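Local coordinates for uncharacterized protein (Pyrobaculum aerophilum, PDB 2ZYZ), which probably serves as a structural subunit of a tRNA splicing endonuclease and may take part in binding nucleic acid, at residues C[23-28]-C[58-63]; C[88-93]-C[98-103]. All blocks are in the same frame, centred on the assembly; numbering follows the deposited sequence.

Contact 1: C[23-28]-C[58-63]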
ATOM      1  N   VAL C  23      18.857  18.970  -8.582  1.00 29.52           N
ATOM      2  CA  VAL C  23      19.764  18.118  -7.873  1.00 27.06           C
ATOM      3  C   VAL C  23      19.341  16.658  -7.763  1.00 25.79           C
ATOM      4  O   VAL C  23      20.138  15.783  -7.822  1.00 25.87           O
ATOM      5  CB  VAL C  23      20.169  18.670  -6.536  1.00 26.96           C
ATOM      6  CG1 VAL C  23      19.044  18.761  -5.625  1.00 25.91           C
ATOM      7  CG2 VAL C  23      21.295  17.907  -5.987  1.00 27.88           C
ATOM      8  N   LEU C  24      18.060  16.453  -7.562  1.00 24.42           N
ATOM      9  CA  LEU C  24      17.480  15.120  -7.547  1.00 23.73           C
ATOM     10  C   LEU C  24      17.621  14.417  -8.901  1.00 24.26           C
ATOM     11  O   LEU C  24      18.046  13.306  -8.945  1.00 23.85           O
ATOM     12  CB  LEU C  24      16.042  15.144  -7.054  1.00 23.44           C
ATOM     13  CG  LEU C  24      15.857  15.608  -5.638  1.00 21.45           C
ATOM     14  CD1 LEU C  24      14.412  15.616  -5.274  1.00 21.73           C
ATOM     15  CD2 LEU C  24      16.638  14.829  -4.693  1.00 21.50           C
ATOM     16  N   GLN C  25      17.256  15.078  -9.978  1.00 23.90           N
ATOM     17  CA  GLN C  25      17.491  14.519 -11.275  1.00 24.52           C
ATOM     18  C   GLN C  25      18.971  14.236 -11.515  1.00 24.91           C
ATOM     19  O   GLN C  25      19.321  13.248 -12.052  1.00 24.82           O
ATOM     20  CB  GLN C  25      16.903  15.408 -12.356  1.00 24.71           C
ATOM     21  CG  GLN C  25      15.415  15.491 -12.253  1.00 25.97           C
ATOM     22  CD  GLN C  25      14.743  15.964 -13.553  1.00 28.63           C
ATOM     23  OE1 GLN C  25      14.901  15.348 -14.609  1.00 30.14           O
ATOM     24  NE2 GLN C  25      14.020  17.055 -13.478  1.00 28.15           N
ATOM     25  N   GLU C  26      19.824  15.134 -11.079  1.00 24.66           N
ATOM     26  CA  GLU C  26      21.241  14.937 -11.234  1.00 25.09           C
ATOM     27  C   GLU C  26      21.726  13.716 -10.502  1.00 23.62           C
ATOM     28  O   GLU C  26      22.606  13.079 -10.949  1.00 24.40           O
ATOM     29  CB  GLU C  26      22.064  16.164 -10.896  1.00 26.12           C
ATOM     30  CG  GLU C  26      23.452  16.216 -11.564  1.00 31.00           C
ATOM     31  CD  GLU C  26      23.523  16.061 -13.140  1.00 36.75           C
ATOM     32  OE1 GLU C  26      22.746  16.656 -13.907  1.00 40.03           O
ATOM     33  OE2 GLU C  26      24.430  15.390 -13.612  1.00 39.60           O
ATOM     34  N   GLN C  27      21.108  13.374  -9.392  1.00 22.30           N
ATOM     35  CA  GLN C  27      21.487  12.170  -8.652  1.00 21.19           C
ATOM     36  C   GLN C  27      21.317  10.902  -9.507  1.00 20.85           C
ATOM     37  O   GLN C  27      22.037   9.971  -9.362  1.00 20.87           O
ATOM     38  CB  GLN C  27      20.681  12.054  -7.379  1.00 21.18           C
ATOM     39  CG  GLN C  27      21.079  13.000  -6.335  1.00 20.52           C
ATOM     40  CD  GLN C  27      22.404  12.629  -5.763  1.00 22.08           C
ATOM     41  OE1 GLN C  27      22.492  11.715  -4.953  1.00 23.62           O
ATOM     42  NE2 GLN C  27      23.411  13.253  -6.203  1.00 23.29           N
ATOM     43  N   VAL C  28      20.322  10.907 -10.364  1.00 20.16           N
ATOM     44  CA  VAL C  28      20.067   9.780 -11.221  1.00 20.98           C
ATOM     45  C   VAL C  28      21.187   9.664 -12.272  1.00 21.32           C
ATOM     46  O   VAL C  28      21.677   8.624 -12.506  1.00 22.00           O
ATOM     47  CB  VAL C  28      18.733   9.885 -11.914  1.00 20.91           C
ATOM     48  CG1 VAL C  28      18.504   8.745 -12.888  1.00 22.18           C
ATOM     49  CG2 VAL C  28      17.625   9.980 -10.914  1.00 20.10           C
ATOM     50  N   PHE C  58      14.472   5.867 -19.697  1.00 18.21           N
ATOM     51  CA  PHE C  58      14.349   6.181 -18.299  1.00 17.32           C
ATOM     52  C   PHE C  58      13.317   7.274 -18.063  1.00 17.70           C
ATOM     53  O   PHE C  58      13.285   8.249 -18.784  1.00 18.33           O
ATOM     54  CB  PHE C  58      15.663   6.599 -17.701  1.00 17.46           C
ATOM     55  CG  PHE C  58      16.615   5.490 -17.512  1.00 17.70           C
ATOM     56  CD1 PHE C  58      17.409   5.105 -18.525  1.00 17.54           C
ATOM     57  CD2 PHE C  58      16.722   4.838 -16.306  1.00 19.22           C
ATOM     58  CE1 PHE C  58      18.290   4.076 -18.340  1.00 18.03           C
ATOM     59  CE2 PHE C  58      17.583   3.817 -16.138  1.00 20.96           C
ATOM     60  CZ  PHE C  58      18.367   3.442 -17.155  1.00 19.66           C
ATOM     61  N   TYR C  59      12.550   7.107 -16.991  1.00 17.22           N
ATOM     62  CA  TYR C  59      11.620   8.121 -16.536  1.00 17.61           C
ATOM     63  C   TYR C  59      11.839   8.341 -15.051  1.00 16.97           C
ATOM     64  O   TYR C  59      11.800   7.426 -14.281  1.00 16.24           O
ATOM     65  CB  TYR C  59      10.184   7.714 -16.843  1.00 18.74           C
ATOM     66  CG  TYR C  59       9.139   8.694 -16.420  1.00 19.78           C
ATOM     67  CD1 TYR C  59       9.174   9.978 -16.842  1.00 21.08           C
ATOM     68  CD2 TYR C  59       8.116   8.321 -15.606  1.00 22.62           C
ATOM     69  CE1 TYR C  59       8.252  10.853 -16.477  1.00 22.90           C
ATOM     70  CE2 TYR C  59       7.184   9.216 -15.217  1.00 24.06           C
ATOM     71  CZ  TYR C  59       7.268  10.476 -15.665  1.00 23.33           C
ATOM     72  OH  TYR C  59       6.363  11.339 -15.281  1.00 24.39           O
ATOM     73  N   VAL C  60      12.090   9.572 -14.654  1.00 16.15           N
ATOM     74  CA  VAL C  60      12.480   9.869 -13.313  1.00 16.43           C
ATOM     75  C   VAL C  60      11.234  10.223 -12.509  1.00 16.94           C
ATOM     76  O   VAL C  60      10.495  11.038 -12.941  1.00 17.23           O
ATOM     77  CB  VAL C  60      13.454  11.077 -13.249  1.00 17.06           C
ATOM     78  CG1 VAL C  60      13.674  11.485 -11.891  1.00 17.24           C
ATOM     79  CG2 VAL C  60      14.722  10.754 -13.891  1.00 18.71           C
ATOM     80  N   MET C  61      11.053   9.597 -11.357  1.00 15.18           N
ATOM     81  CA  MET C  61       9.972   9.872 -10.457  1.00 16.88           C
ATOM     82  C   MET C  61      10.499  10.257  -9.093  1.00 16.86           C
ATOM     83  O   MET C  61      11.146   9.495  -8.463  1.00 16.41           O
ATOM     84  CB  MET C  61       9.069   8.646 -10.335  1.00 15.22           C
ATOM     85  CG  MET C  61       8.438   8.303 -11.608  1.00 18.76           C
ATOM     86  SD  MET C  61       7.309   6.934 -11.567  1.00 19.58           S
ATOM     87  CE  MET C  61       5.999   7.516 -10.548  1.00 20.91           C
ATOM     88  N   VAL C  62      10.203  11.469  -8.669  1.00 15.22           N
ATOM     89  CA  VAL C  62      10.576  11.963  -7.363  1.00 15.43           C
ATOM     90  C   VAL C  62       9.544  11.663  -6.255  1.00 12.38           C
ATOM     91  O   VAL C  62       8.401  11.820  -6.448  1.00 14.75           O
ATOM     92  CB  VAL C  62      10.911  13.480  -7.436  1.00 15.92           C
ATOM     93  CG1 VAL C  62      11.130  14.066  -6.100  1.00 16.10           C
ATOM     94  CG2 VAL C  62      12.101  13.679  -8.287  1.00 19.58           C
ATOM     95  N   GLU C  63      10.025  11.204  -5.102  1.00 13.09           N
ATOM     96  CA  GLU C  63       9.195  10.965  -3.934  1.00 12.42           C
ATOM     97  C   GLU C  63       8.219  12.131  -3.721  1.00 13.32           C
ATOM     98  O   GLU C  63       8.627  13.235  -3.666  1.00 14.87           O
ATOM     99  CB  GLU C  63      10.016  10.751  -2.677  1.00 12.36           C
ATOM    100  CG  GLU C  63       9.229  10.333  -1.491  1.00 13.18           C
ATOM    101  CD  GLU C  63      10.060   9.973  -0.242  1.00 12.72           C
ATOM    102  OE1 GLU C  63      11.265  10.121  -0.279  1.00 15.92           O
ATOM    103  OE2 GLU C  63       9.449   9.576   0.720  1.00 15.06           O
TER
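Leu24, in the first turn of helix 23-34, reaches strand 55-62 with the end of its side chain: its CD1 lies 3.7 Å from CG1 of Val62. The two side chains cross at about a right angle. The valine methyl involved stands anti to the backbone N of Val62 (chi1 173°), which carries it out toward the helix. Leu24 also packs on an apolar side chain of a neighbouring subunit, a chain of another protein, so the leucine sits between its own sheet and that subunit.

Gln25 contributes the aliphatic part of its chain, with CG 4.4 Å from CG1 of Val60, a looser approach than that of Leu24. Its amide turns elsewhere, NE2 making a weak hydrogen bond to the carbonyl oxygen of Met21. One turn beyond Leu24, Val28 points its branched carbon at the strand, and its CG2 comes within 4.2 Å of CG2 of Val60. Val60 is thus touched by both Gln25 and Val28 through different methyls. Val28 spreads further over the sheet, onto Phe48 of strand 47-51 and onto Ala89 and Val91 of strand 86-91.

The axes of helix segment 23-28 and strand segment 58-62 approach to 9.5 Å, with N-to-C directions 135° apart, a spacing bridged by side chains from both segments. The helix packs on the face of the mixed sheet that carries Val60 and Val62. The chemistry is apolar, methyl against methyl for Leu24 and Val28 and a methylene for Gln25, and implies that burial and shape, rather than polar bonding between the segments, join the N-terminal helix to the sheet.

Contact 2: C[88-93]-C[98-103]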
ATOM      1  N   LEU C  88      11.846   3.007 -14.583  1.00 14.82           N
ATOM      2  CA  LEU C  88      11.482   4.103 -13.716  1.00 14.48           C
ATOM      3  C   LEU C  88      12.591   4.340 -12.716  1.00 14.96           C
ATOM      4  O   LEU C  88      12.940   3.487 -12.006  1.00 14.76           O
ATOM      5  CB  LEU C  88      10.189   3.802 -12.972  1.00 13.75           C
ATOM      6  CG  LEU C  88       9.015   3.503 -13.863  1.00 14.70           C
ATOM      7  CD1 LEU C  88       7.804   3.054 -13.130  1.00 12.84           C
ATOM      8  CD2 LEU C  88       8.765   4.544 -14.872  1.00 16.43           C
ATOM      9  N   ALA C  89      13.116   5.540 -12.679  1.00 14.52           N
ATOM     10  CA  ALA C  89      14.142   5.845 -11.745  1.00 13.95           C
ATOM     11  C   ALA C  89      13.494   6.569 -10.584  1.00 14.94           C
ATOM     12  O   ALA C  89      13.120   7.662 -10.726  1.00 15.48           O
ATOM     13  CB  ALA C  89      15.164   6.727 -12.380  1.00 14.11           C
ATOM     14  N   LEU C  90      13.414   5.921  -9.444  1.00 13.99           N
ATOM     15  CA  LEU C  90      12.741   6.484  -8.292  1.00 14.10           C
ATOM     16  C   LEU C  90      13.703   7.186  -7.363  1.00 15.30           C
ATOM     17  O   LEU C  90      14.628   6.597  -6.942  1.00 14.91           O
ATOM     18  CB  LEU C  90      12.025   5.405  -7.518  1.00 14.59           C
ATOM     19  CG  LEU C  90      11.211   4.412  -8.343  1.00 12.99           C
ATOM     20  CD1 LEU C  90      10.600   3.391  -7.516  1.00 15.03           C
ATOM     21  CD2 LEU C  90      10.252   4.975  -9.181  1.00 14.52           C
ATOM     22  N   VAL C  91      13.451   8.435  -7.054  1.00 14.61           N
ATOM     23  CA  VAL C  91      14.389   9.192  -6.257  1.00 14.96           C
ATOM     24  C   VAL C  91      13.779   9.667  -4.954  1.00 15.18           C
ATOM     25  O   VAL C  91      12.732  10.240  -4.956  1.00 14.24           O
ATOM     26  CB  VAL C  91      14.897  10.419  -7.006  1.00 16.17           C
ATOM     27  CG1 VAL C  91      16.097  10.997  -6.324  1.00 16.58           C
ATOM     28  CG2 VAL C  91      15.205  10.081  -8.386  1.00 19.68           C
ATOM     29  N   SER C  92      14.437   9.370  -3.849  1.00 14.66           N
ATOM     30  CA  SER C  92      13.937   9.772  -2.558  1.00 15.57           C
ATOM     31  C   SER C  92      14.094  11.268  -2.352  1.00 16.92           C
ATOM     32  O   SER C  92      14.769  11.884  -3.043  1.00 17.65           O
ATOM     33  CB  SER C  92      14.652   9.052  -1.444  1.00 17.08           C
ATOM     34  OG  SER C  92      15.858   9.658  -1.269  1.00 16.30           O
ATOM     35  N   ASN C  93      13.522  11.783  -1.293  1.00 17.62           N
ATOM     36  CA  ASN C  93      13.457  13.222  -1.123  1.00 19.13           C
ATOM     37  C   ASN C  93      14.817  13.821  -0.877  1.00 19.98           C
ATOM     38  O   ASN C  93      15.019  15.012  -1.039  1.00 20.45           O
ATOM     39  CB  ASN C  93      12.505  13.615  -0.002  1.00 19.17           C
ATOM     40  CG  ASN C  93      12.877  13.001   1.331  1.00 17.87           C
ATOM     41  OD1 ASN C  93      13.978  12.638   1.572  1.00 19.94           O
ATOM     42  ND2 ASN C  93      11.925  12.900   2.193  1.00 22.33           N
ATOM     43  N   THR C  98      16.473   4.271  -6.816  1.00 16.63           N
ATOM     44  CA  THR C  98      16.071   2.881  -6.939  1.00 17.73           C
ATOM     45  C   THR C  98      15.397   2.700  -8.280  1.00 17.36           C
ATOM     46  O   THR C  98      14.664   3.528  -8.652  1.00 19.35           O
ATOM     47  CB  THR C  98      15.021   2.543  -5.856  1.00 18.27           C
ATOM     48  OG1 THR C  98      15.558   2.820  -4.584  1.00 19.60           O
ATOM     49  CG2 THR C  98      14.647   1.076  -5.889  1.00 19.10           C
ATOM     50  N   TYR C  99      15.649   1.619  -9.002  1.00 15.90           N
ATOM     51  CA  TYR C  99      15.067   1.443 -10.342  1.00 15.87           C
ATOM     52  C   TYR C  99      14.069   0.282 -10.437  1.00 15.25           C
ATOM     53  O   TYR C  99      14.292  -0.753  -9.887  1.00 16.29           O
ATOM     54  CB  TYR C  99      16.130   1.283 -11.434  1.00 16.58           C
ATOM     55  CG  TYR C  99      17.261   2.303 -11.402  1.00 16.49           C
ATOM     56  CD1 TYR C  99      18.366   2.096 -10.648  1.00 19.14           C
ATOM     57  CD2 TYR C  99      17.192   3.456 -12.114  1.00 17.34           C
ATOM     58  CE1 TYR C  99      19.387   2.995 -10.634  1.00 17.71           C
ATOM     59  CE2 TYR C  99      18.173   4.349 -12.091  1.00 15.01           C
ATOM     60  CZ  TYR C  99      19.292   4.130 -11.368  1.00 17.14           C
ATOM     61  OH  TYR C  99      20.284   5.060 -11.342  1.00 17.44           O
ATOM     62  N   TYR C 100      12.952   0.502 -11.125  1.00 14.79           N
ATOM     63  CA  TYR C 100      12.024  -0.538 -11.454  1.00 15.09           C
ATOM     64  C   TYR C 100      11.782  -0.612 -12.983  1.00 15.55           C
ATOM     65  O   TYR C 100      11.527   0.353 -13.583  1.00 14.79           O
ATOM     66  CB  TYR C 100      10.689  -0.326 -10.719  1.00 15.96           C
ATOM     67  CG  TYR C 100      10.618  -0.860  -9.311  1.00 15.21           C
ATOM     68  CD1 TYR C 100      11.300  -0.269  -8.272  1.00 12.57           C
ATOM     69  CD2 TYR C 100       9.863  -1.954  -9.020  1.00 14.61           C
ATOM     70  CE1 TYR C 100      11.239  -0.746  -7.019  1.00 15.10           C
ATOM     71  CE2 TYR C 100       9.787  -2.431  -7.767  1.00 16.55           C
ATOM     72  CZ  TYR C 100      10.489  -1.857  -6.760  1.00 14.11           C
ATOM     73  OH  TYR C 100      10.381  -2.372  -5.514  1.00 16.92           O
ATOM     74  N   TYR C 101      11.786  -1.801 -13.536  1.00 14.75           N
ATOM     75  CA  TYR C 101      11.164  -1.991 -14.829  1.00 15.89           C
ATOM     76  C   TYR C 101       9.665  -1.789 -14.792  1.00 14.93           C
ATOM     77  O   TYR C 101       9.048  -2.128 -13.848  1.00 14.77           O
ATOM     78  CB  TYR C 101      11.414  -3.393 -15.401  1.00 18.02           C
ATOM     79  CG  TYR C 101      12.838  -3.826 -15.432  1.00 20.18           C
ATOM     80  CD1 TYR C 101      13.262  -4.858 -14.655  1.00 22.97           C
ATOM     81  CD2 TYR C 101      13.735  -3.243 -16.264  1.00 21.70           C
ATOM     82  CE1 TYR C 101      14.500  -5.254 -14.665  1.00 23.64           C
ATOM     83  CE2 TYR C 101      15.021  -3.658 -16.290  1.00 24.19           C
ATOM     84  CZ  TYR C 101      15.390  -4.683 -15.471  1.00 23.60           C
ATOM     85  OH  TYR C 101      16.663  -5.114 -15.444  1.00 26.07           O
ATOM     86  N   VAL C 102       9.114  -1.280 -15.877  1.00 14.30           N
ATOM     87  CA  VAL C 102       7.695  -1.297 -16.077  1.00 14.06           C
ATOM     88  C   VAL C 102       7.327  -1.654 -17.524  1.00 15.80           C
ATOM     89  O   VAL C 102       8.045  -1.316 -18.408  1.00 16.60           O
ATOM     90  CB  VAL C 102       7.073   0.015 -15.673  1.00 14.05           C
ATOM     91  CG1 VAL C 102       7.548   1.087 -16.515  1.00 15.41           C
ATOM     92  CG2 VAL C 102       5.650  -0.050 -15.671  1.00 14.82           C
ATOM     93  N   ARG C 103       6.228  -2.341 -17.713  1.00 15.42           N
ATOM     94  CA  ARG C 103       5.732  -2.692 -19.025  1.00 16.11           C
ATOM     95  C   ARG C 103       4.221  -2.766 -19.026  1.00 16.49           C
ATOM     96  O   ARG C 103       3.673  -2.951 -18.011  1.00 15.45           O
ATOM     97  CB  ARG C 103       6.285  -4.032 -19.453  1.00 17.06           C
ATOM     98  CG  ARG C 103       5.740  -5.190 -18.775  1.00 17.23           C
ATOM     99  CD  ARG C 103       6.627  -6.385 -19.044  1.00 23.33           C
ATOM    100  NE  ARG C 103       5.915  -7.640 -18.987  1.00 30.15           N
ATOM    101  CZ  ARG C 103       5.618  -8.258 -17.873  1.00 32.29           C
ATOM    102  NH1 ARG C 103       5.978  -7.712 -16.740  1.00 36.31           N
ATOM    103  NH2 ARG C 103       4.966  -9.401 -17.884  1.00 31.71           N
TER
HETATM  104  O   HOH W   1      15.186   5.357  -4.028  1.00 18.81           O
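Tyr99 and Ala89 face each other as a non-hydrogen-bonded pair, the methyl CB of Ala89 approaching the phenol ring obliquely at 3.8 Å from CE2 of Tyr99. A chi1 of -48° sets CG of Tyr99 beside its own backbone N, which brings the CD2-CE2 side of the ring alongside the alanine. The hydroxyl of the ring is hydrogen-bonded to OD2 of Asp31 in helix 23-34, while Phe58 and Leu32 also pack on Tyr99. On the other face of the sheet the Tyr100 ring meets Leu90, again obliquely, with CD1 of the leucine 3.8 Å from CD1 of the tyrosine. Leu88 shares that face, and its CG lies 3.9 Å from CG1 of Val102.

Four backbone hydrogen bonds join segments 88-93 and 98-103, two in each of the pairs Leu88-Tyr100 and Leu90-Thr98. Leu90 N donates to Thr98 O at 2.8 Å, and Leu88 N to Tyr100 O at 2.9 Å. Between these pairs the CA of Tyr99 makes a CA-H...O contact with Leu88 O. Near the turn a water bridges the strands: it donates to Leu90 O and is hydrogen-bonded to OG1 of Thr98 at 2.6 Å.

Beyond the turn, where Ser92 OG bonds to Asp94 OD1 and Thr96 N, strand 97-104 returns alongside strand 86-91. The whole is a regular antiparallel beta hairpin, whose second strand is outermost within its own chain but is flanked in the assembly, along Tyr100 to Arg103, by an antiparallel strand of a neighbouring subunit that continues the sheet across the interface.

How the contacts relate
Both contacts are buried and involve the same sheet, one from its face and one within it. Contact 1 stacks a helix on the sheet; contact 2 pairs its last two strands, the second of which meets another subunit. Contact 2 is centred about 6 Å from the centre of the chain and contact 1 about 11 Å. Neighbouring strands 55-62 and 86-91 join them, with probable backbone hydrogen bonds from Ala89 N to Tyr59 O and from Glu63 N to Val91 O. Chemistry follows place: contact 1, between layers, relies on apolar side chains, whereas contact 2, within a layer, adds backbone hydrogen bonds to its packing and takes in one water beside partly exposed Thr98.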